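Local coordinates for protein formate dehydrogenase (PDB 1QP8) that binds NADPH and probably reduces 2-oxoacids such as glyoxylate or hydroxypyruvate, or acts as a formate dehydrogenase, within the D-2-hydroxyacid dehydrogenase family, at residues 12-17 against 23-28. Sequence-based numbering, arbitrary orientation.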
ATOM      1  N   GLU A  12      -4.040 -32.379  -5.062  1.00 49.41           N
ATOM      2  CA  GLU A  12      -3.625 -32.387  -3.668  1.00 49.41           C
ATOM      3  C   GLU A  12      -4.843 -32.674  -2.769  1.00 49.41           C
ATOM      4  O   GLU A  12      -4.771 -33.478  -1.834  1.00 49.41           O
ATOM      5  CB  GLU A  12      -3.008 -31.028  -3.321  1.00100.15           C
ATOM      6  CG  GLU A  12      -3.508 -29.896  -4.222  1.00100.15           C
ATOM      7  CD  GLU A  12      -3.236 -28.511  -3.658  1.00100.15           C
ATOM      8  OE1 GLU A  12      -2.052 -28.171  -3.436  1.00100.15           O
ATOM      9  OE2 GLU A  12      -4.214 -27.764  -3.438  1.00100.15           O
ATOM     10  N   ALA A  13      -5.959 -32.013  -3.079  1.00 49.03           N
ATOM     11  CA  ALA A  13      -7.204 -32.161  -2.335  1.00 49.03           C
ATOM     12  C   ALA A  13      -7.800 -33.561  -2.480  1.00 49.03           C
ATOM     13  O   ALA A  13      -8.054 -34.239  -1.469  1.00 49.03           O
ATOM     14  CB  ALA A  13      -8.211 -31.116  -2.806  1.00 47.73           C
ATOM     15  N   GLU A  14      -8.026 -33.983  -3.732  1.00 46.28           N
ATOM     16  CA  GLU A  14      -8.589 -35.301  -4.027  1.00 46.28           C
ATOM     17  C   GLU A  14      -7.833 -36.388  -3.288  1.00 46.28           C
ATOM     18  O   GLU A  14      -8.433 -37.282  -2.700  1.00 46.28           O
ATOM     19  CB  GLU A  14      -8.547 -35.590  -5.523  1.00 98.89           C
ATOM     20  CG  GLU A  14      -9.521 -34.756  -6.317  1.00 98.89           C
ATOM     21  CD  GLU A  14      -9.591 -35.162  -7.772  1.00 98.89           C
ATOM     22  OE1 GLU A  14      -8.595 -34.964  -8.505  1.00 98.89           O
ATOM     23  OE2 GLU A  14     -10.650 -35.682  -8.178  1.00 98.89           O
ATOM     24  N   GLU A  15      -6.510 -36.313  -3.304  1.00 45.10           N
ATOM     25  CA  GLU A  15      -5.744 -37.321  -2.618  1.00 45.10           C
ATOM     26  C   GLU A  15      -6.246 -37.408  -1.183  1.00 45.10           C
ATOM     27  O   GLU A  15      -6.682 -38.472  -0.733  1.00 45.10           O
ATOM     28  CB  GLU A  15      -4.256 -36.986  -2.638  1.00 99.76           C
ATOM     29  CG  GLU A  15      -3.394 -38.164  -2.209  1.00 99.76           C
ATOM     30  CD  GLU A  15      -1.913 -37.925  -2.412  1.00 99.76           C
ATOM     31  OE1 GLU A  15      -1.523 -37.526  -3.533  1.00 99.76           O
ATOM     32  OE2 GLU A  15      -1.140 -38.147  -1.453  1.00 99.76           O
ATOM     33  N   GLU A  16      -6.200 -36.289  -0.470  1.00 50.20           N
ATOM     34  CA  GLU A  16      -6.647 -36.267   0.918  1.00 50.20           C
ATOM     35  C   GLU A  16      -8.116 -36.679   1.141  1.00 50.20           C
ATOM     36  O   GLU A  16      -8.415 -37.465   2.046  1.00 50.20           O
ATOM     37  CB  GLU A  16      -6.390 -34.882   1.516  1.00 76.99           C
ATOM     38  CG  GLU A  16      -4.972 -34.699   2.044  1.00 76.99           C
ATOM     39  CD  GLU A  16      -4.700 -35.536   3.288  1.00 76.99           C
ATOM     40  OE1 GLU A  16      -5.404 -35.333   4.307  1.00 76.99           O
ATOM     41  OE2 GLU A  16      -3.788 -36.397   3.249  1.00 76.99           O
ATOM     42  N   LEU A  17      -9.029 -36.169   0.320  1.00 42.71           N
ATOM     43  CA  LEU A  17     -10.429 -36.509   0.498  1.00 42.71           C
ATOM     44  C   LEU A  17     -10.684 -37.994   0.358  1.00 42.71           C
ATOM     45  O   LEU A  17     -11.487 -38.560   1.098  1.00 42.71           O
ATOM     46  CB  LEU A  17     -11.305 -35.741  -0.497  1.00 46.31           C
ATOM     47  CG  LEU A  17     -11.428 -34.225  -0.280  1.00 46.31           C
ATOM     48  CD1 LEU A  17     -12.473 -33.647  -1.235  1.00 46.31           C
ATOM     49  CD2 LEU A  17     -11.821 -33.947   1.158  1.00 46.31           C
ATOM     50  N   ILE A  23     -15.928 -39.835  -2.829  1.00 38.60           N
ATOM     51  CA  ILE A  23     -16.288 -38.668  -3.609  1.00 38.60           C
ATOM     52  C   ILE A  23     -17.338 -39.097  -4.600  1.00 38.60           C
ATOM     53  O   ILE A  23     -17.243 -40.180  -5.158  1.00 38.60           O
ATOM     54  CB  ILE A  23     -15.062 -38.115  -4.354  1.00 34.95           C
ATOM     55  CG1 ILE A  23     -14.011 -37.683  -3.337  1.00 34.95           C
ATOM     56  CG2 ILE A  23     -15.463 -36.954  -5.249  1.00 34.95           C
ATOM     57  CD1 ILE A  23     -12.805 -37.055  -3.953  1.00 34.95           C
ATOM     58  N   VAL A  24     -18.339 -38.250  -4.809  1.00 46.63           N
ATOM     59  CA  VAL A  24     -19.436 -38.537  -5.723  1.00 46.63           C
ATOM     60  C   VAL A  24     -19.765 -37.267  -6.508  1.00 46.63           C
ATOM     61  O   VAL A  24     -20.127 -36.246  -5.919  1.00 46.63           O
ATOM     62  CB  VAL A  24     -20.677 -38.982  -4.931  1.00 39.17           C
ATOM     63  CG1 VAL A  24     -21.897 -38.999  -5.829  1.00 39.17           C
ATOM     64  CG2 VAL A  24     -20.446 -40.359  -4.336  1.00 39.17           C
ATOM     65  N   ARG A  25     -19.652 -37.315  -7.834  1.00 45.22           N
ATOM     66  CA  ARG A  25     -19.925 -36.123  -8.614  1.00 45.22           C
ATOM     67  C   ARG A  25     -21.180 -36.216  -9.460  1.00 45.22           C
ATOM     68  O   ARG A  25     -21.458 -35.330 -10.261  1.00 45.22           O
ATOM     69  CB  ARG A  25     -18.730 -35.784  -9.503  1.00 52.62           C
ATOM     70  CG  ARG A  25     -17.425 -35.588  -8.748  1.00 52.62           C
ATOM     71  CD  ARG A  25     -16.365 -34.885  -9.610  1.00 52.62           C
ATOM     72  NE  ARG A  25     -15.063 -34.827  -8.943  1.00 52.62           N
ATOM     73  CZ  ARG A  25     -14.308 -35.897  -8.688  1.00 52.62           C
ATOM     74  NH1 ARG A  25     -14.721 -37.106  -9.047  1.00 52.62           N
ATOM     75  NH2 ARG A  25     -13.147 -35.765  -8.055  1.00 52.62           N
ATOM     76  N   GLY A  26     -21.957 -37.277  -9.284  1.00 57.92           N
ATOM     77  CA  GLY A  26     -23.165 -37.409 -10.074  1.00 57.92           C
ATOM     78  C   GLY A  26     -23.892 -38.692  -9.755  1.00 57.92           C
ATOM     79  O   GLY A  26     -23.497 -39.433  -8.849  1.00 57.92           O
ATOM     80  N   GLY A  27     -24.950 -38.968 -10.509  1.00 58.68           N
ATOM     81  CA  GLY A  27     -25.720 -40.168 -10.263  1.00 58.68           C
ATOM     82  C   GLY A  27     -26.601 -39.962  -9.043  1.00 58.68           C
ATOM     83  O   GLY A  27     -26.944 -38.830  -8.690  1.00 58.68           O
ATOM     84  N   ASP A  28     -26.965 -41.059  -8.391  1.00 50.91           N
ATOM     85  CA  ASP A  28     -27.811 -40.990  -7.210  1.00 50.91           C
ATOM     86  C   ASP A  28     -27.045 -40.294  -6.084  1.00 50.91           C
ATOM     87  O   ASP A  28     -25.918 -40.665  -5.762  1.00 50.91           O
ATOM     88  CB  ASP A  28     -28.210 -42.408  -6.785  1.00 58.22           C
ATOM     89  CG  ASP A  28     -29.308 -42.424  -5.735  1.00 58.22           C
ATOM     90  OD1 ASP A  28     -29.524 -43.484  -5.112  1.00 58.22           O
ATOM     91  OD2 ASP A  28     -29.966 -41.381  -5.532  1.00 58.22           O
TER
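A salt bridge between Glu14 and Arg25, backed by an apolar touch of Leu17 on Ile23, ties helix 11-18 to the end of strand 22-24, away from the NADPH site. Glu14 OE2 lies 2.5 Å from Arg25 NH2, at the edge of the guanidinium and near its plane. The two side chains cross at about a right angle and their flat groups stand 82° apart, a single-oxygen, single-nitrogen contact and not a paired, coplanar one. A glutamine here would probably leave the Arg25 guanidinium without its charged mate, with at most a neutral amide oxygen facing NH2. Both chains are long and extended, which lets the charged ends meet although the CA atoms are far apart: Arg25 is stretched from CG to NE, and Glu14, with CG beside its backbone N (chi1 -71°), continues extended beyond CG. Helix 11-18 connects two parallel strands, 2-4 and 22-24, as a beta-alpha-beta crossover, and Val24 hydrogen-bonds through its backbone to Leu3 and Val5. Ile23, branched at CB, serves both neighbours: its CD1 reaches Leu17 CB at 4.0 Å, while its CG2 sits 3.7 Å above the centre of one face of the Arg25 guanidinium. Leu17 also packs on Leu3 and on Val279, which suits a leucine buried between its own helix, strand 2-4 and helix 268-286.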